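Long-range contact in titin (Homo sapiens, PDB 5JDD), which probably acts as a giant elastic scaffold of the muscle sarcomere, here through three tandem immunoglobulin domains of its I-band spring: residues I100-T105 against M150-E155. Numbering follows the deposited sequence. Where two conformers were deposited one is given.
Sequences IEVPET and MNTSTE
With chi1 of 56°, T152 sets OG1 between its own backbone N and carbonyl carbon, while V102 turns CG1 anti to its N; the two side chains then meet at about a right angle, CG1 of V102 4.0 Å from OG1 of T152. That hydroxyl also lies 3.2 Å from O of P103, but the angle is too poor for a hydrogen bond, and its partner is instead O of K106, just past the segment. The direct polar link is between backbones: N of T105 donates to O of T152 over 2.7 Å and almost straight, 172° at the hydrogen, the donor tilted 20° from the carbonyl plane. CA of E104 approaches the same oxygen at 3.5 Å, a CA-H...O contact.

The fold is an I-set immunoglobulin sandwich. Strand 100-103 runs parallel to strand 167-176 as the outermost strand on one side of the mixed sheet, and residues 150-155 belong to the loop joining strands 144-149 and 158-164, so the contact closes one end of the middle domain, where V102 and T152 both pack on A108 between the sheets. Two waters add bridges between the segments: one joins O of T105 to N of N151, the other, in the conformer given, the same O to OD1 of N151. The same end faces the next domain: OG1 of T105, which donates in the carbonyl plane to O of E104 at 2.6 Å, is also hydrogen-bonded to N of S207, while OE1 of E104, at the end of an extended chain, accepts a hydrogen bond from N of I178.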
ATOM      1  N   ILE A 100      -7.181   3.898   9.994  1.00 12.83           N
ATOM      2  CA  ILE A 100      -8.550   3.469   9.725  1.00 13.37           C
ATOM      3  C   ILE A 100      -9.081   2.444  10.720  1.00 13.16           C
ATOM      4  O   ILE A 100      -8.310   1.673  11.293  1.00 12.82           O
ATOM      5  CB  ILE A 100      -8.673   2.874   8.321  1.00 16.09           C
ATOM      6  CG1 ILE A 100      -7.563   1.848   8.085  1.00 15.10           C
ATOM      7  CG2 ILE A 100      -8.638   3.982   7.272  1.00 21.27           C
ATOM      8  CD1 ILE A 100      -7.712   1.052   6.792  1.00 16.89           C
ATOM      9  N   GLU A 101     -10.401   2.459  10.922  1.00 12.25           N
ATOM     10  CA  GLU A 101     -11.119   1.424  11.650  1.00 14.17           C
ATOM     11  C   GLU A 101     -12.026   0.723  10.657  1.00 14.87           C
ATOM     12  O   GLU A 101     -12.764   1.385   9.917  1.00 17.96           O
ATOM     13  CB  GLU A 101     -11.994   2.021  12.745  1.00 19.33           C
ATOM     14  CG  GLU A 101     -11.261   2.694  13.872  1.00 27.68           C
ATOM     15  CD  GLU A 101     -12.224   3.053  14.985  1.00 43.28           C
ATOM     16  OE1 GLU A 101     -13.446   2.908  14.760  1.00 48.27           O
ATOM     17  OE2 GLU A 101     -11.768   3.461  16.070  1.00 50.42           O
ATOM     18  N   VAL A 102     -11.982  -0.609  10.646  1.00 11.23           N
ATOM     19  CA  VAL A 102     -12.736  -1.408   9.685  1.00 12.82           C
ATOM     20  C   VAL A 102     -13.400  -2.559  10.423  1.00 11.33           C
ATOM     21  O   VAL A 102     -12.742  -3.263  11.193  1.00 12.23           O
ATOM     22  CB  VAL A 102     -11.807  -2.003   8.611  1.00 11.84           C
ATOM     23  CG1 VAL A 102     -12.606  -2.834   7.631  1.00 12.97           C
ATOM     24  CG2 VAL A 102     -11.092  -0.903   7.855  1.00 18.12           C
ATOM     25  N   PRO A 103     -14.708  -2.772  10.199  1.00 10.25           N
ATOM     26  CA  PRO A 103     -15.342  -3.918  10.862  1.00 10.46           C
ATOM     27  C   PRO A 103     -14.746  -5.234  10.388  1.00  9.78           C
ATOM     28  O   PRO A 103     -14.428  -5.369   9.189  1.00  9.61           O
ATOM     29  CB  PRO A 103     -16.805  -3.827  10.411  1.00 10.06           C
ATOM     30  CG  PRO A 103     -16.996  -2.376  10.084  1.00 10.51           C
ATOM     31  CD  PRO A 103     -15.683  -1.913   9.506  1.00 10.86           C
ATOM     32  N   GLU A 104     -14.624  -6.191  11.303  1.00 10.32           N
ATOM     33  CA  GLU A 104     -14.145  -7.516  10.929  1.00 11.12           C
ATOM     34  C   GLU A 104     -14.974  -8.079   9.781  1.00  8.58           C
ATOM     35  O   GLU A 104     -16.180  -7.812   9.672  1.00 10.82           O
ATOM     36  CB  GLU A 104     -14.126  -8.469  12.127  1.00 13.44           C
ATOM     37  CG  GLU A 104     -15.462  -8.611  12.800  1.00 12.98           C
ATOM     38  CD  GLU A 104     -15.437  -9.524  14.026  1.00 18.35           C
ATOM     39  OE1 GLU A 104     -16.377  -9.431  14.834  1.00 13.48           O
ATOM     40  OE2 GLU A 104     -14.504 -10.350  14.178  1.00 21.56           O
ATOM     41  N   THR A 105     -14.286  -8.850   8.933  1.00 10.34           N
ATOM     42  CA  THR A 105     -14.782  -9.434   7.671  1.00 10.40           C
ATOM     43  C   THR A 105     -14.792  -8.475   6.475  1.00 11.05           C
ATOM     44  O   THR A 105     -14.886  -8.914   5.323  1.00 13.86           O
ATOM     45  CB  THR A 105     -16.163 -10.160   7.769  1.00 13.65           C
ATOM     46  OG1 THR A 105     -17.229  -9.198   7.750  1.00 11.50           O
ATOM     47  CG2 THR A 105     -16.248 -11.053   9.017  1.00 11.24           C
ATOM     48  N   MET A 150      -7.923  -7.992   2.612  1.00  9.38           N
ATOM     49  CA  MET A 150      -9.223  -8.647   2.502  1.00 10.94           C
ATOM     50  C   MET A 150      -9.624  -9.371   3.776  1.00 12.02           C
ATOM     51  O   MET A 150      -8.772  -9.814   4.542  1.00 12.26           O
ATOM     52  CB  MET A 150      -9.198  -9.678   1.365  1.00 15.48           C
ATOM     53  CG  MET A 150      -8.708  -9.169   0.025  1.00 20.91           C
ATOM     54  SD  MET A 150      -9.729  -7.842  -0.618  1.00 28.91           S
ATOM     55  CE  MET A 150     -11.323  -8.657  -0.703  1.00 32.20           C
ATOM     56  N   ASN A 151     -10.931  -9.483   3.984  1.00 10.01           N
ATOM     57  CA  ASN A 151     -11.492 -10.321   5.046  0.53 12.12           C
ATOM     58  C   ASN A 151     -10.811 -10.087   6.390  1.00 11.58           C
ATOM     59  O   ASN A 151     -10.248 -11.006   6.989  1.00 14.71           O
ATOM     60  CB  ASN A 151     -11.410 -11.801   4.657  0.53 15.10           C
ATOM     61  CG  ASN A 151     -12.178 -12.699   5.613  0.53 16.75           C
ATOM     62  OD1 ASN A 151     -13.111 -12.257   6.289  0.53 13.86           O
ATOM     63  ND2 ASN A 151     -11.778 -13.965   5.682  0.53 20.71           N
ATOM     64  N   THR A 152     -10.862  -8.846   6.861  1.00 10.15           N
ATOM     65  CA  THR A 152     -10.116  -8.481   8.061  1.00 11.75           C
ATOM     66  C   THR A 152     -10.554  -9.245   9.301  1.00 10.86           C
ATOM     67  O   THR A 152     -11.726  -9.615   9.468  1.00 13.19           O
ATOM     68  CB  THR A 152     -10.179  -6.978   8.370  1.00 11.36           C
ATOM     69  OG1 THR A 152     -11.548  -6.567   8.484  1.00 11.84           O
ATOM     70  CG2 THR A 152      -9.467  -6.172   7.274  1.00 13.14           C
ATOM     71  N   SER A 153      -9.582  -9.479  10.174  1.00 13.65           N
ATOM     72  CA  SER A 153      -9.844 -10.052  11.487  1.00 13.39           C
ATOM     73  C   SER A 153      -8.990  -9.315  12.505  1.00 14.77           C
ATOM     74  O   SER A 153      -8.154  -8.481  12.132  1.00 12.60           O
ATOM     75  CB  SER A 153      -9.518 -11.544  11.482  1.00 17.17           C
ATOM     76  OG  SER A 153      -8.123 -11.744  11.334  1.00 18.32           O
ATOM     77  N   THR A 154      -9.192  -9.623  13.785  1.00 15.48           N
ATOM     78  CA  THR A 154      -8.430  -9.006  14.872  1.00 16.39           C
ATOM     79  C   THR A 154      -6.928  -9.022  14.617  1.00 14.10           C
ATOM     80  O   THR A 154      -6.227  -8.045  14.891  1.00 15.51           O
ATOM     81  CB  THR A 154      -8.704  -9.715  16.222  1.00 26.11           C
ATOM     82  OG1 THR A 154     -10.063  -9.498  16.600  1.00 32.03           O
ATOM     83  CG2 THR A 154      -7.802  -9.171  17.312  1.00 26.27           C
ATOM     84  N   GLU A 155      -6.441 -10.128  14.069  1.00 13.06           N
ATOM     85  CA  GLU A 155      -5.020 -10.303  13.808  1.00 12.54           C
ATOM     86  C   GLU A 155      -4.458  -9.287  12.825  1.00 14.94           C
ATOM     87  O   GLU A 155      -3.251  -9.081  12.785  1.00 15.87           O
ATOM     88  CB  GLU A 155      -4.754 -11.715  13.277  1.00 15.01           C
ATOM     89  CG  GLU A 155      -4.929 -12.843  14.293  1.00 19.18           C
ATOM     90  CD  GLU A 155      -6.370 -13.301  14.460  1.00 23.34           C
ATOM     91  OE1 GLU A 155      -7.269 -12.808  13.740  1.00 19.93           O
ATOM     92  OE2 GLU A 155      -6.609 -14.171  15.322  1.00 30.44           O
TER
HETATM   93  O   HOH W   1     -13.177  -8.531   2.614  1.00 23.88           O
HETATM   94  O   HOH W   2     -15.155 -11.492   4.385  1.00 30.03           O